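Local coordinates for protein translation factor SUI1 homolog (PDB 5ZCY) that probably acts as an archaeal translation initiation factor of the SUI1 family, binding mRNA and helping translation to begin, at residues F48-L61 against H78-F91. Sequence-based numbering, arbitrary orientation.
With NO3 (nitrate ion), chain B.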
loop_
_atom_site.group_PDB
_atom_site.type_symbol
_atom_site.label_atom_id
_atom_site.label_comp_id
_atom_site.label_asym_id
_atom_site.label_seq_id
_atom_site.Cartn_x
_atom_site.Cartn_y
_atom_site.Cartn_z
ATOM N N PHE A 48 9.766 6.719 6.750
ATOM C CA PHE A 48 9.767 5.245 6.610
ATOM C C PHE A 48 10.349 4.828 5.309
ATOM O O PHE A 48 10.406 5.558 4.383
ATOM C CB PHE A 48 8.304 4.724 6.721
ATOM C CG PHE A 48 7.557 5.292 7.961
ATOM C CD1 PHE A 48 8.049 5.045 9.193
ATOM C CD2 PHE A 48 6.455 5.990 7.834
ATOM C CE1 PHE A 48 7.445 5.577 10.323
ATOM C CE2 PHE A 48 5.804 6.508 8.993
ATOM C CZ PHE A 48 6.317 6.265 10.163
ATOM N N ASP A 49 10.902 3.623 5.326
ATOM C CA ASP A 49 11.596 3.053 4.137
ATOM C C ASP A 49 10.536 2.317 3.305
ATOM O O ASP A 49 10.155 1.125 3.647
ATOM C CB ASP A 49 12.650 2.069 4.609
ATOM C CG ASP A 49 13.395 1.435 3.526
ATOM O OD1 ASP A 49 13.079 1.598 2.335
ATOM O OD2 ASP A 49 14.365 0.732 3.845
ATOM N N LEU A 50 10.047 2.966 2.242
ATOM C CA LEU A 50 9.026 2.315 1.458
ATOM C C LEU A 50 9.506 1.054 0.784
ATOM O O LEU A 50 8.669 0.185 0.510
ATOM C CB LEU A 50 8.473 3.221 0.379
ATOM C CG LEU A 50 7.877 4.507 0.875
ATOM C CD1 LEU A 50 7.218 5.207 -0.310
ATOM C CD2 LEU A 50 6.933 4.322 2.038
ATOM N N GLU A 51 10.808 0.949 0.442
ATOM C CA GLU A 51 11.333 -0.303 -0.145
ATOM C C GLU A 51 11.152 -1.449 0.781
ATOM O O GLU A 51 10.790 -2.563 0.412
ATOM C CB GLU A 51 12.828 -0.172 -0.518
ATOM C CG GLU A 51 13.136 0.773 -1.643
ATOM C CD GLU A 51 14.665 0.933 -1.957
ATOM O OE1 GLU A 51 15.497 0.839 -1.065
ATOM O OE2 GLU A 51 15.022 1.132 -3.118
ATOM N N GLU A 52 11.425 -1.197 2.066
ATOM C CA GLU A 52 11.285 -2.220 3.027
ATOM C C GLU A 52 9.850 -2.708 3.265
ATOM O O GLU A 52 9.575 -3.882 3.411
ATOM C CB GLU A 52 11.990 -1.735 4.377
ATOM C CG GLU A 52 11.917 -2.612 5.483
ATOM C CD GLU A 52 12.558 -2.106 6.832
ATOM O OE1 GLU A 52 12.665 -0.850 7.144
ATOM O OE2 GLU A 52 12.681 -3.105 7.549
ATOM N N ILE A 53 8.999 -1.704 3.345
ATOM C CA ILE A 53 7.548 -2.004 3.488
ATOM C C ILE A 53 7.059 -2.738 2.260
ATOM O O ILE A 53 6.342 -3.741 2.458
ATOM C CB ILE A 53 6.730 -0.692 3.730
ATOM C CG1 ILE A 53 7.196 -0.086 5.071
ATOM C CG2 ILE A 53 5.234 -0.992 3.709
ATOM C CD1 ILE A 53 6.710 1.297 5.336
ATOM N N ALA A 54 7.488 -2.342 1.082
ATOM C CA ALA A 54 7.121 -3.096 -0.124
ATOM C C ALA A 54 7.585 -4.512 -0.062
ATOM O O ALA A 54 6.802 -5.413 -0.407
ATOM C CB ALA A 54 7.581 -2.409 -1.352
ATOM N N LYS A 55 8.826 -4.716 0.363
ATOM C CA LYS A 55 9.340 -6.107 0.455
ATOM C C LYS A 55 8.524 -6.939 1.378
ATOM O O LYS A 55 8.234 -8.120 1.118
ATOM C CB LYS A 55 10.843 -5.984 0.799
ATOM C CG LYS A 55 11.619 -7.252 1.075
ATOM C CD LYS A 55 13.005 -6.961 1.737
ATOM C CE LYS A 55 12.845 -6.431 3.168
ATOM N NZ LYS A 55 14.130 -5.930 3.782
ATOM N N LYS A 56 8.083 -6.438 2.542
ATOM C CA LYS A 56 7.333 -7.133 3.506
ATOM C C LYS A 56 5.954 -7.508 2.906
ATOM O O LYS A 56 5.449 -8.584 3.113
ATOM C CB LYS A 56 7.157 -6.392 4.802
ATOM C CG LYS A 56 8.480 -6.291 5.582
ATOM C CD LYS A 56 8.223 -5.610 6.851
ATOM C CE LYS A 56 9.578 -5.414 7.634
ATOM N NZ LYS A 56 9.149 -4.768 8.890
ATOM N N LEU A 57 5.321 -6.541 2.255
ATOM C CA LEU A 57 3.979 -6.839 1.730
ATOM C C LEU A 57 4.121 -7.819 0.597
ATOM O O LEU A 57 3.196 -8.706 0.532
ATOM C CB LEU A 57 3.427 -5.494 1.204
ATOM C CG LEU A 57 3.008 -4.513 2.259
ATOM C CD1 LEU A 57 2.648 -3.180 1.578
ATOM C CD2 LEU A 57 1.940 -4.927 3.229
ATOM N N LYS A 58 5.101 -7.714 -0.256
ATOM C CA LYS A 58 5.412 -8.662 -1.411
ATOM C C LYS A 58 5.568 -10.077 -0.845
ATOM O O LYS A 58 5.068 -11.047 -1.438
ATOM C CB LYS A 58 6.634 -8.284 -2.254
ATOM C CG LYS A 58 6.384 -7.054 -3.159
ATOM C CD LYS A 58 7.651 -6.404 -3.679
ATOM C CE LYS A 58 8.433 -7.321 -4.626
ATOM N NZ LYS A 58 9.655 -6.591 -5.037
ATOM N N ALA A 59 6.241 -10.201 0.262
ATOM C CA ALA A 59 6.464 -11.527 0.849
ATOM C C ALA A 59 5.206 -12.064 1.425
ATOM O O ALA A 59 4.905 -13.272 1.188
ATOM C CB ALA A 59 7.582 -11.438 1.897
ATOM N N LYS A 60 4.373 -11.267 2.111
ATOM C CA LYS A 60 3.172 -11.696 2.690
ATOM C C LYS A 60 2.163 -12.169 1.630
ATOM O O LYS A 60 1.482 -13.163 1.822
ATOM C CB LYS A 60 2.488 -10.649 3.576
ATOM C CG LYS A 60 3.208 -10.268 4.886
ATOM C CD LYS A 60 2.774 -8.858 5.310
ATOM C CE LYS A 60 2.930 -8.523 6.795
ATOM N NZ LYS A 60 1.929 -7.462 7.115
ATOM N N LEU A 61 2.128 -11.461 0.485
ATOM C CA LEU A 61 1.153 -11.753 -0.576
ATOM C C LEU A 61 1.767 -12.648 -1.674
ATOM O O LEU A 61 1.016 -12.976 -2.646
ATOM C CB LEU A 61 0.728 -10.391 -1.153
ATOM C CG LEU A 61 -0.068 -9.487 -0.308
ATOM C CD1 LEU A 61 -0.094 -8.061 -0.773
ATOM C CD2 LEU A 61 -1.535 -10.027 -0.054
ATOM N N HIS A 78 -5.032 -6.035 -4.068
ATOM C CA HIS A 78 -4.933 -6.513 -2.668
ATOM C C HIS A 78 -5.692 -5.702 -1.752
ATOM O O HIS A 78 -5.420 -5.650 -0.536
ATOM C CB HIS A 78 -3.407 -6.675 -2.307
ATOM C CG HIS A 78 -2.708 -7.619 -3.202
ATOM N ND1 HIS A 78 -3.042 -8.922 -3.216
ATOM C CD2 HIS A 78 -1.860 -7.422 -4.279
ATOM C CE1 HIS A 78 -2.373 -9.539 -4.188
ATOM N NE2 HIS A 78 -1.646 -8.649 -4.816
ATOM N N ARG A 79 -6.716 -4.957 -2.226
ATOM C CA ARG A 79 -7.565 -4.170 -1.382
ATOM C C ARG A 79 -8.268 -5.013 -0.348
ATOM O O ARG A 79 -8.611 -4.462 0.710
ATOM C CB ARG A 79 -8.556 -3.357 -2.211
ATOM C CG ARG A 79 -7.888 -2.308 -3.094
ATOM C CD ARG A 79 -8.908 -1.569 -3.901
ATOM N NE ARG A 79 -9.462 -2.443 -4.931
ATOM C CZ ARG A 79 -10.511 -2.117 -5.649
ATOM N NH1 ARG A 79 -11.103 -0.991 -5.495
ATOM N NH2 ARG A 79 -10.961 -2.997 -6.539
ATOM N N ASP A 80 -8.493 -6.287 -0.613
ATOM C CA ASP A 80 -9.226 -7.126 0.353
ATOM C C ASP A 80 -8.425 -7.300 1.652
ATOM O O ASP A 80 -9.090 -7.505 2.694
ATOM C CB ASP A 80 -9.485 -8.483 -0.263
ATOM C CG ASP A 80 -8.324 -9.100 -0.942
ATOM O OD1 ASP A 80 -7.201 -8.599 -1.046
ATOM O OD2 ASP A 80 -8.414 -10.297 -1.294
ATOM N N ARG A 81 -7.114 -7.269 1.591
ATOM C CA ARG A 81 -6.296 -7.633 2.728
ATOM C C ARG A 81 -5.421 -6.429 3.176
ATOM O O ARG A 81 -4.770 -6.576 4.225
ATOM C CB ARG A 81 -5.360 -8.741 2.442
ATOM C CG ARG A 81 -6.117 -10.040 2.176
ATOM C CD ARG A 81 -5.193 -11.148 1.775
ATOM N NE ARG A 81 -4.260 -11.490 2.848
ATOM C CZ ARG A 81 -3.163 -12.262 2.707
ATOM N NH1 ARG A 81 -2.808 -12.794 1.544
ATOM N NH2 ARG A 81 -2.397 -12.441 3.757
ATOM N N ILE A 82 -5.372 -5.300 2.498
ATOM C CA ILE A 82 -4.345 -4.299 2.731
ATOM C C ILE A 82 -4.488 -3.636 4.084
ATOM O O ILE A 82 -3.441 -3.324 4.679
ATOM C CB ILE A 82 -4.327 -3.242 1.588
ATOM C CG1 ILE A 82 -3.029 -2.424 1.595
ATOM C CG2 ILE A 82 -5.563 -2.364 1.622
ATOM C CD1 ILE A 82 -1.787 -3.205 1.531
ATOM N N LYS A 83 -5.688 -3.416 4.593
ATOM C CA LYS A 83 -5.815 -2.764 5.926
ATOM C C LYS A 83 -5.241 -3.683 6.980
ATOM O O LYS A 83 -4.489 -3.208 7.861
ATOM C CB LYS A 83 -7.237 -2.345 6.263
ATOM C CG LYS A 83 -7.723 -1.218 5.436
ATOM C CD LYS A 83 -9.029 -0.564 5.998
ATOM C CE LYS A 83 -9.595 0.436 5.054
ATOM N NZ LYS A 83 -10.845 1.067 5.551
ATOM N N LYS A 84 -5.493 -4.977 6.941
ATOM C CA LYS A 84 -4.949 -5.925 7.909
ATOM C C LYS A 84 -3.475 -5.949 7.760
ATOM O O LYS A 84 -2.728 -5.978 8.808
ATOM C CB LYS A 84 -5.550 -7.319 7.706
ATOM C CG LYS A 84 -4.930 -8.441 8.466
ATOM C CD LYS A 84 -5.042 -8.186 9.935
ATOM C CE LYS A 84 -4.585 -9.411 10.719
ATOM N NZ LYS A 84 -4.345 -9.044 12.131
ATOM N N LEU A 85 -2.929 -5.998 6.543
ATOM C CA LEU A 85 -1.510 -6.147 6.405
ATOM C C LEU A 85 -0.797 -4.899 6.873
ATOM O O LEU A 85 0.279 -4.997 7.487
ATOM C CB LEU A 85 -1.151 -6.485 4.981
ATOM C CG LEU A 85 -1.632 -7.843 4.412
ATOM C CD1 LEU A 85 -1.332 -7.922 2.936
ATOM C CD2 LEU A 85 -1.070 -9.007 5.218
ATOM N N LEU A 86 -1.323 -3.725 6.573
ATOM C CA LEU A 86 -0.674 -2.497 7.084
ATOM C C LEU A 86 -0.817 -2.385 8.579
ATOM O O LEU A 86 0.145 -1.876 9.244
ATOM C CB LEU A 86 -1.211 -1.263 6.379
ATOM C CG LEU A 86 -0.780 -1.172 4.907
ATOM C CD1 LEU A 86 -1.473 0.009 4.171
ATOM C CD2 LEU A 86 0.708 -0.996 4.762
ATOM N N ALA A 87 -1.900 -2.877 9.129
ATOM C CA ALA A 87 -2.013 -2.915 10.638
ATOM C C ALA A 87 -1.053 -3.839 11.212
ATOM O O ALA A 87 -0.524 -3.480 12.350
ATOM C CB ALA A 87 -3.442 -3.305 11.003
ATOM N N GLU A 88 -0.629 -4.920 10.573
ATOM C CA GLU A 88 0.442 -5.821 11.069
ATOM C C GLU A 88 1.739 -5.032 11.137
ATOM O O GLU A 88 2.676 -5.368 11.928
ATOM C CB GLU A 88 0.618 -7.095 10.230
ATOM C CG GLU A 88 -0.522 -8.067 10.385
ATOM C CD GLU A 88 -0.452 -9.207 9.384
ATOM O OE1 GLU A 88 0.521 -9.387 8.621
ATOM O OE2 GLU A 88 -1.434 -9.958 9.401
ATOM N N LEU A 89 1.886 -4.013 10.290
ATOM C CA LEU A 89 3.045 -3.138 10.288
ATOM C C LEU A 89 2.830 -1.864 11.103
ATOM O O LEU A 89 3.568 -0.909 10.906
ATOM C CB LEU A 89 3.470 -2.803 8.802
ATOM C CG LEU A 89 3.756 -4.057 7.950
ATOM C CD1 LEU A 89 4.156 -3.555 6.570
ATOM C CD2 LEU A 89 4.843 -4.971 8.531
ATOM N N GLY A 90 1.813 -1.894 11.943
ATOM C CA GLY A 90 1.625 -0.818 12.894
ATOM C C GLY A 90 0.939 0.378 12.424
ATOM O O GLY A 90 0.801 1.354 13.153
ATOM N N PHE A 91 0.454 0.420 11.155
ATOM C CA PHE A 91 -0.303 1.597 10.707
ATOM C C PHE A 91 -1.709 1.582 11.281
ATOM O O PHE A 91 -2.367 0.584 11.275
ATOM C CB PHE A 91 -0.333 1.661 9.171
ATOM C CG PHE A 91 1.028 1.932 8.619
ATOM C CD1 PHE A 91 1.543 3.211 8.498
ATOM C CD2 PHE A 91 1.870 0.921 8.154
ATOM C CE1 PHE A 91 2.813 3.453 8.017
ATOM C CE2 PHE A 91 3.157 1.166 7.685
ATOM C CZ PHE A 91 3.641 2.448 7.614
HETATM N N NO3 B . 8.488 -1.419 8.099
HETATM O O1 NO3 B . 7.741 -2.158 8.509
HETATM O O2 NO3 B . 8.499 -0.013 8.203
HETATM O O3 NO3 B . 9.404 -1.956 7.255
#
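Leu57 and Leu85 meet where the two helices of the SUI1 alpha/beta fold, 50-61 and 82-88, pack side by side on a mixed beta-sheet. The axes of the short segments come within 11.0 Å of each other, a spacing that leaves room for branched aliphatic residues. Leu57 lays CD2 against Leu85 CB at 3.9 Å, while its CD1 turns to the methyl ends of Ile82 and Leu86, which also reach strand 96-98. Ile53, resting on Ile72 of strand 71-75, passes its CG2 alongside Leu89 CD1 and brings its CD1 to the edge of the Phe91 ring, near the ring plane. Phe91 in turn directs its edge at the face of Phe48 in a T-shaped pair, centroids 5.9 Å apart and planes at 86°.

Along the outer border, lysines suit the contact because their long chains are greasy and their ends charged. Lys60 runs extended, its CD passing Leu85 CD2, until NZ forms a salt bridge with Glu88 OE1 at 2.8 Å; the amine comes from the anti side, 32° out of the carboxylate plane. Lys56 likewise crosses Leu89 with its CD, and its NZ donates to a nitrate ion, probably from the crystallisation liquor, with a 3.0 Å bond to O1.

Helix 82-88 ends in a Schellman motif whose C-prime residue, Gly90, takes the positive phi of the turn, after which Phe91 brings the end of its ring to Ile53 and Phe48. At the other end of the contact, Leu61 has CG anti to its carbonyl carbon, which carries the branch toward His78 and Arg81; the fork at CG then gives each methyl its own partner. CD2 lies over the Arg81 guanidinium, whereas CD1 makes a CH-pi contact with the face of His78. His78 NE2 hydrogen-bonds to Gln75 O. Leu61 CD1 lies 3.9 Å from the centroid of the His78 ring, 22° off its normal.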